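Local structure of phospholipase C-beta (PLC-beta) (Sepia officinalis, 3QR0) at residues V648-L662 with L760-Y772. The protein belongs to the phosphoinositide-specific phospholipase C family, combines PH, EF-hand, TIM-barrel and C2 domains and holds a calcium ion in its barrel. Numbering follows the deposited sequence.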
loop_
_atom_site.group_PDB
_atom_site.type_symbol
_atom_site.label_atom_id
_atom_site.label_comp_id
_atom_site.label_asym_id
_atom_site.label_seq_id
_atom_site.Cartn_x
_atom_site.Cartn_y
_atom_site.Cartn_z
ATOM N N VAL A 648 -16.859 -10.476 18.887
ATOM C CA VAL A 648 -16.244 -11.744 19.255
ATOM C C VAL A 648 -14.725 -11.600 19.250
ATOM O O VAL A 648 -14.127 -11.195 18.247
ATOM C CB VAL A 648 -16.688 -12.897 18.330
ATOM C CG1 VAL A 648 -16.064 -14.216 18.785
ATOM C CG2 VAL A 648 -18.212 -13.014 18.336
ATOM N N ALA A 649 -14.117 -11.916 20.390
ATOM C CA ALA A 649 -12.671 -11.890 20.533
ATOM C C ALA A 649 -12.073 -13.041 19.736
ATOM O O ALA A 649 -12.744 -14.044 19.486
ATOM C CB ALA A 649 -12.280 -11.996 22.004
ATOM N N GLY A 650 -10.809 -12.890 19.347
ATOM C CA GLY A 650 -10.146 -13.849 18.473
ATOM C C GLY A 650 -8.868 -14.412 19.058
ATOM O O GLY A 650 -8.353 -13.915 20.063
ATOM N N THR A 651 -8.387 -15.483 18.436
ATOM C CA THR A 651 -7.062 -16.025 18.690
ATOM C C THR A 651 -6.384 -16.134 17.336
ATOM O O THR A 651 -7.022 -16.523 16.349
ATOM C CB THR A 651 -7.117 -17.414 19.366
ATOM O OG1 THR A 651 -7.900 -17.331 20.562
ATOM C CG2 THR A 651 -5.717 -17.901 19.734
ATOM N N ILE A 652 -5.108 -15.756 17.293
ATOM C CA ILE A 652 -4.300 -15.845 16.093
ATOM C C ILE A 652 -3.019 -16.591 16.439
ATOM O O ILE A 652 -2.371 -16.288 17.443
ATOM C CB ILE A 652 -3.914 -14.446 15.547
ATOM C CG1 ILE A 652 -5.152 -13.656 15.113
ATOM C CG2 ILE A 652 -2.922 -14.588 14.397
ATOM C CD1 ILE A 652 -5.788 -14.127 13.810
ATOM N N GLU A 653 -2.666 -17.575 15.616
ATOM C CA GLU A 653 -1.396 -18.280 15.757
ATOM C C GLU A 653 -0.680 -18.242 14.421
ATOM O O GLU A 653 -1.289 -18.481 13.374
ATOM C CB GLU A 653 -1.608 -19.723 16.229
ATOM C CG GLU A 653 -2.531 -19.833 17.442
ATOM C CD GLU A 653 -2.636 -21.238 18.018
ATOM O OE1 GLU A 653 -2.044 -22.181 17.445
ATOM O OE2 GLU A 653 -3.323 -21.396 19.053
ATOM N N ILE A 654 0.603 -17.898 14.450
ATOM C CA ILE A 654 1.383 -17.785 13.227
ATOM C C ILE A 654 2.638 -18.628 13.388
ATOM O O ILE A 654 3.482 -18.339 14.238
ATOM C CB ILE A 654 1.788 -16.322 12.926
ATOM C CG1 ILE A 654 0.571 -15.391 12.931
ATOM C CG2 ILE A 654 2.532 -16.237 11.592
ATOM C CD1 ILE A 654 -0.403 -15.618 11.804
ATOM N N LYS A 655 2.737 -19.688 12.590
ATOM C CA LYS A 655 3.936 -20.509 12.536
ATOM C C LYS A 655 4.713 -20.153 11.274
ATOM O O LYS A 655 4.215 -20.349 10.166
ATOM C CB LYS A 655 3.560 -21.992 12.525
ATOM C CG LYS A 655 4.750 -22.935 12.558
ATOM C CD LYS A 655 4.319 -24.384 12.394
ATOM C CE LYS A 655 5.522 -25.316 12.351
ATOM N NZ LYS A 655 6.402 -25.162 13.550
ATOM N N ILE A 656 5.922 -19.621 11.445
ATOM C CA ILE A 656 6.807 -19.314 10.323
ATOM C C ILE A 656 7.583 -20.575 9.957
ATOM O O ILE A 656 8.391 -21.068 10.748
ATOM C CB ILE A 656 7.795 -18.169 10.664
ATOM C CG1 ILE A 656 7.041 -16.899 11.073
ATOM C CG2 ILE A 656 8.725 -17.870 9.473
ATOM C CD1 ILE A 656 6.121 -16.333 9.993
ATOM N N ILE A 657 7.336 -21.096 8.759
ATOM C CA ILE A 657 7.891 -22.385 8.346
ATOM C C ILE A 657 9.145 -22.203 7.498
ATOM O O ILE A 657 10.205 -22.743 7.822
ATOM C CB ILE A 657 6.840 -23.215 7.573
ATOM C CG1 ILE A 657 5.655 -23.547 8.491
ATOM C CG2 ILE A 657 7.440 -24.508 7.053
ATOM C CD1 ILE A 657 4.456 -24.095 7.754
ATOM N N SER A 658 9.025 -21.432 6.422
ATOM C CA SER A 658 10.135 -21.233 5.504
ATOM C C SER A 658 9.976 -19.943 4.709
ATOM O O SER A 658 8.979 -19.239 4.844
ATOM C CB SER A 658 10.237 -22.423 4.547
ATOM O OG SER A 658 9.114 -22.480 3.686
ATOM N N ALA A 659 10.980 -19.636 3.897
ATOM C CA ALA A 659 10.912 -18.515 2.964
ATOM C C ALA A 659 11.575 -18.894 1.654
ATOM O O ALA A 659 12.411 -19.792 1.616
ATOM C CB ALA A 659 11.567 -17.274 3.556
ATOM N N GLN A 660 11.176 -18.216 0.581
ATOM C CA GLN A 660 11.717 -18.465 -0.747
ATOM C C GLN A 660 12.205 -17.173 -1.385
ATOM O O GLN A 660 11.548 -16.138 -1.282
ATOM C CB GLN A 660 10.662 -19.097 -1.656
ATOM C CG GLN A 660 10.118 -20.438 -1.155
ATOM C CD GLN A 660 9.061 -20.285 -0.086
ATOM O OE1 GLN A 660 8.117 -19.500 -0.235
ATOM N NE2 GLN A 660 9.209 -21.031 1.009
ATOM N N PHE A 661 13.360 -17.254 -2.040
ATOM C CA PHE A 661 13.874 -16.184 -2.892
ATOM C C PHE A 661 13.960 -14.846 -2.182
ATOM O O PHE A 661 13.529 -13.828 -2.711
ATOM C CB PHE A 661 13.018 -16.053 -4.152
ATOM C CG PHE A 661 12.921 -17.314 -4.945
ATOM C CD1 PHE A 661 14.035 -17.826 -5.588
ATOM C CD2 PHE A 661 11.715 -17.988 -5.056
ATOM C CE1 PHE A 661 13.951 -18.995 -6.328
ATOM C CE2 PHE A 661 11.623 -19.149 -5.798
ATOM C CZ PHE A 661 12.743 -19.656 -6.431
ATOM N N LEU A 662 14.515 -14.856 -0.976
ATOM C CA LEU A 662 14.691 -13.618 -0.223
ATOM C C LEU A 662 15.728 -12.704 -0.862
ATOM O O LEU A 662 15.635 -11.487 -0.733
ATOM C CB LEU A 662 15.092 -13.910 1.222
ATOM C CG LEU A 662 14.023 -14.565 2.091
ATOM C CD1 LEU A 662 14.554 -14.697 3.509
ATOM C CD2 LEU A 662 12.710 -13.773 2.068
ATOM N N LEU A 760 9.361 -12.658 -6.260
ATOM C CA LEU A 760 9.358 -14.045 -5.787
ATOM C C LEU A 760 9.522 -14.185 -4.272
ATOM O O LEU A 760 9.116 -15.202 -3.707
ATOM C CB LEU A 760 10.460 -14.843 -6.494
ATOM C CG LEU A 760 10.190 -15.203 -7.957
ATOM C CD1 LEU A 760 11.460 -15.709 -8.628
ATOM C CD2 LEU A 760 9.098 -16.241 -8.032
ATOM N N ALA A 761 10.111 -13.181 -3.618
ATOM C CA ALA A 761 10.376 -13.254 -2.178
ATOM C C ALA A 761 9.086 -13.514 -1.414
ATOM O O ALA A 761 8.135 -12.735 -1.509
ATOM C CB ALA A 761 11.054 -11.972 -1.672
ATOM N N SER A 762 9.059 -14.621 -0.673
ATOM C CA SER A 762 7.858 -15.069 0.024
ATOM C C SER A 762 8.204 -15.773 1.330
ATOM O O SER A 762 9.278 -16.351 1.465
ATOM C CB SER A 762 7.064 -16.049 -0.844
ATOM O OG SER A 762 6.797 -15.519 -2.135
ATOM N N VAL A 763 7.281 -15.704 2.281
ATOM C CA VAL A 763 7.330 -16.529 3.484
ATOM C C VAL A 763 6.221 -17.568 3.367
ATOM O O VAL A 763 5.122 -17.256 2.901
ATOM C CB VAL A 763 7.155 -15.682 4.763
ATOM C CG1 VAL A 763 6.882 -16.568 5.985
ATOM C CG2 VAL A 763 8.399 -14.831 5.004
ATOM N N PHE A 764 6.519 -18.801 3.761
ATOM C CA PHE A 764 5.516 -19.851 3.868
ATOM C C PHE A 764 5.214 -20.045 5.357
ATOM O O PHE A 764 6.136 -20.218 6.169
ATOM C CB PHE A 764 6.024 -21.140 3.220
ATOM C CG PHE A 764 5.032 -22.273 3.230
ATOM C CD1 PHE A 764 3.843 -22.183 2.513
ATOM C CD2 PHE A 764 5.300 -23.441 3.937
ATOM C CE1 PHE A 764 2.928 -23.231 2.512
ATOM C CE2 PHE A 764 4.392 -24.496 3.941
ATOM C CZ PHE A 764 3.200 -24.390 3.231
ATOM N N ALA A 765 3.931 -19.984 5.709
ATOM C CA ALA A 765 3.505 -20.017 7.108
ATOM C C ALA A 765 2.213 -20.813 7.285
ATOM O O ALA A 765 1.475 -21.040 6.321
ATOM C CB ALA A 765 3.306 -18.591 7.619
ATOM N N HIS A 766 1.947 -21.236 8.519
ATOM C CA HIS A 766 0.635 -21.755 8.887
ATOM C C HIS A 766 -0.047 -20.759 9.820
ATOM O O HIS A 766 0.562 -20.267 10.778
ATOM C CB HIS A 766 0.717 -23.120 9.562
ATOM C CG HIS A 766 -0.624 -23.741 9.817
ATOM N ND1 HIS A 766 -1.344 -23.514 10.970
ATOM C CD2 HIS A 766 -1.383 -24.566 9.057
ATOM C CE1 HIS A 766 -2.483 -24.182 10.914
ATOM N NE2 HIS A 766 -2.532 -24.827 9.762
ATOM N N ILE A 767 -1.314 -20.485 9.539
ATOM C CA ILE A 767 -2.074 -19.473 10.258
ATOM C C ILE A 767 -3.300 -20.110 10.894
ATOM O O ILE A 767 -4.091 -20.761 10.214
ATOM C CB ILE A 767 -2.532 -18.352 9.310
ATOM C CG1 ILE A 767 -1.323 -17.688 8.653
ATOM C CG2 ILE A 767 -3.397 -17.322 10.067
ATOM C CD1 ILE A 767 -1.685 -16.659 7.600
ATOM N N VAL A 768 -3.437 -19.951 12.205
ATOM C CA VAL A 768 -4.688 -20.269 12.879
ATOM C C VAL A 768 -5.399 -18.952 13.145
ATOM O O VAL A 768 -4.792 -18.010 13.657
ATOM C CB VAL A 768 -4.455 -21.007 14.198
ATOM C CG1 VAL A 768 -5.736 -21.056 15.017
ATOM C CG2 VAL A 768 -3.930 -22.416 13.931
ATOM N N ALA A 769 -6.671 -18.883 12.763
ATOM C CA ALA A 769 -7.523 -17.736 13.066
ATOM C C ALA A 769 -8.906 -18.254 13.401
ATOM O O ALA A 769 -9.560 -18.888 12.576
ATOM C CB ALA A 769 -7.587 -16.769 11.893
ATOM N N LYS A 770 -9.342 -17.987 14.622
ATOM C CA LYS A 770 -10.606 -18.501 15.113
ATOM C C LYS A 770 -11.094 -17.648 16.264
ATOM O O LYS A 770 -10.362 -16.799 16.782
ATOM C CB LYS A 770 -10.448 -19.950 15.579
ATOM C CG LYS A 770 -9.393 -20.144 16.658
ATOM C CD LYS A 770 -9.313 -21.598 17.094
ATOM C CE LYS A 770 -8.210 -21.809 18.113
ATOM N NZ LYS A 770 -7.913 -23.259 18.286
ATOM N N ASP A 771 -12.335 -17.893 16.661
ATOM C CA ASP A 771 -12.926 -17.196 17.781
ATOM C C ASP A 771 -12.232 -17.631 19.066
ATOM O O ASP A 771 -11.855 -18.800 19.218
ATOM C CB ASP A 771 -14.433 -17.457 17.851
ATOM C CG ASP A 771 -15.174 -16.920 16.639
ATOM O OD1 ASP A 771 -14.566 -16.165 15.849
ATOM O OD2 ASP A 771 -16.366 -17.252 16.471
ATOM N N TYR A 772 -12.050 -16.670 19.972
ATOM C CA TYR A 772 -11.384 -16.901 21.246
ATOM C C TYR A 772 -12.234 -17.806 22.137
ATOM O O TYR A 772 -13.344 -17.436 22.527
ATOM C CB TYR A 772 -11.120 -15.567 21.949
ATOM C CG TYR A 772 -10.605 -15.698 23.361
ATOM C CD1 TYR A 772 -9.346 -16.236 23.616
ATOM C CD2 TYR A 772 -11.376 -15.279 24.447
ATOM C CE1 TYR A 772 -8.870 -16.362 24.916
ATOM C CE2 TYR A 772 -10.908 -15.398 25.746
ATOM C CZ TYR A 772 -9.656 -15.938 25.973
ATOM O OH TYR A 772 -9.193 -16.055 27.257
#
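Ile657 and Ser658 both face Phe764, and this classic beta bulge shows how two long antiparallel strands take up an extra residue without losing their pairing. Phe764 O is gripped twice, by Ile657 N at 3.0 Å and Ser658 N at 3.1 Å. Phe764 N returns a shorter bond to Ser658 O, 2.7 Å. Beside the bulge, Ile657 and the Phe764 ring run alongside each other, Ile657 CD1 reaching Phe764 CE2 at 3.8 Å. With CG anti to the backbone N (chi1 -178°), the Phe764 ring leans to its own carbonyl side, along Ile657. Ser658 OG lies 3.4 Å from Phe764 CB; that hydroxyl bonds to Glu230.

The tightly packed face carries Ile652, Ile654 and Ile656. All three turn CD1 back towards the partner strand: Ile652 CD1 meets Ala769 CB at 3.7 Å, Ile654 lies along Ile767, and Ile656 crosses Val763 at about a right angle, its CD1 also near Ala765. On the other face the middle of the pair is just as close but partly open to solvent: Glu653 and Val768 stand side by side, CB to CB 3.7 Å, near Lys655 and His766. Towards residue 661 cover returns, as Leu760 CD1 sits over the Phe661 ring in a CH-pi contact, 4.3 Å from its centroid.

The pair forms the two central strands of one sheet of the C2-domain beta sandwich, flanked by strands 706-711 and 746-751. Its isoleucine face packs on strands 669-676 and 718-725 of the second sheet, while Leu760 and Ser762 touch helix 151-165.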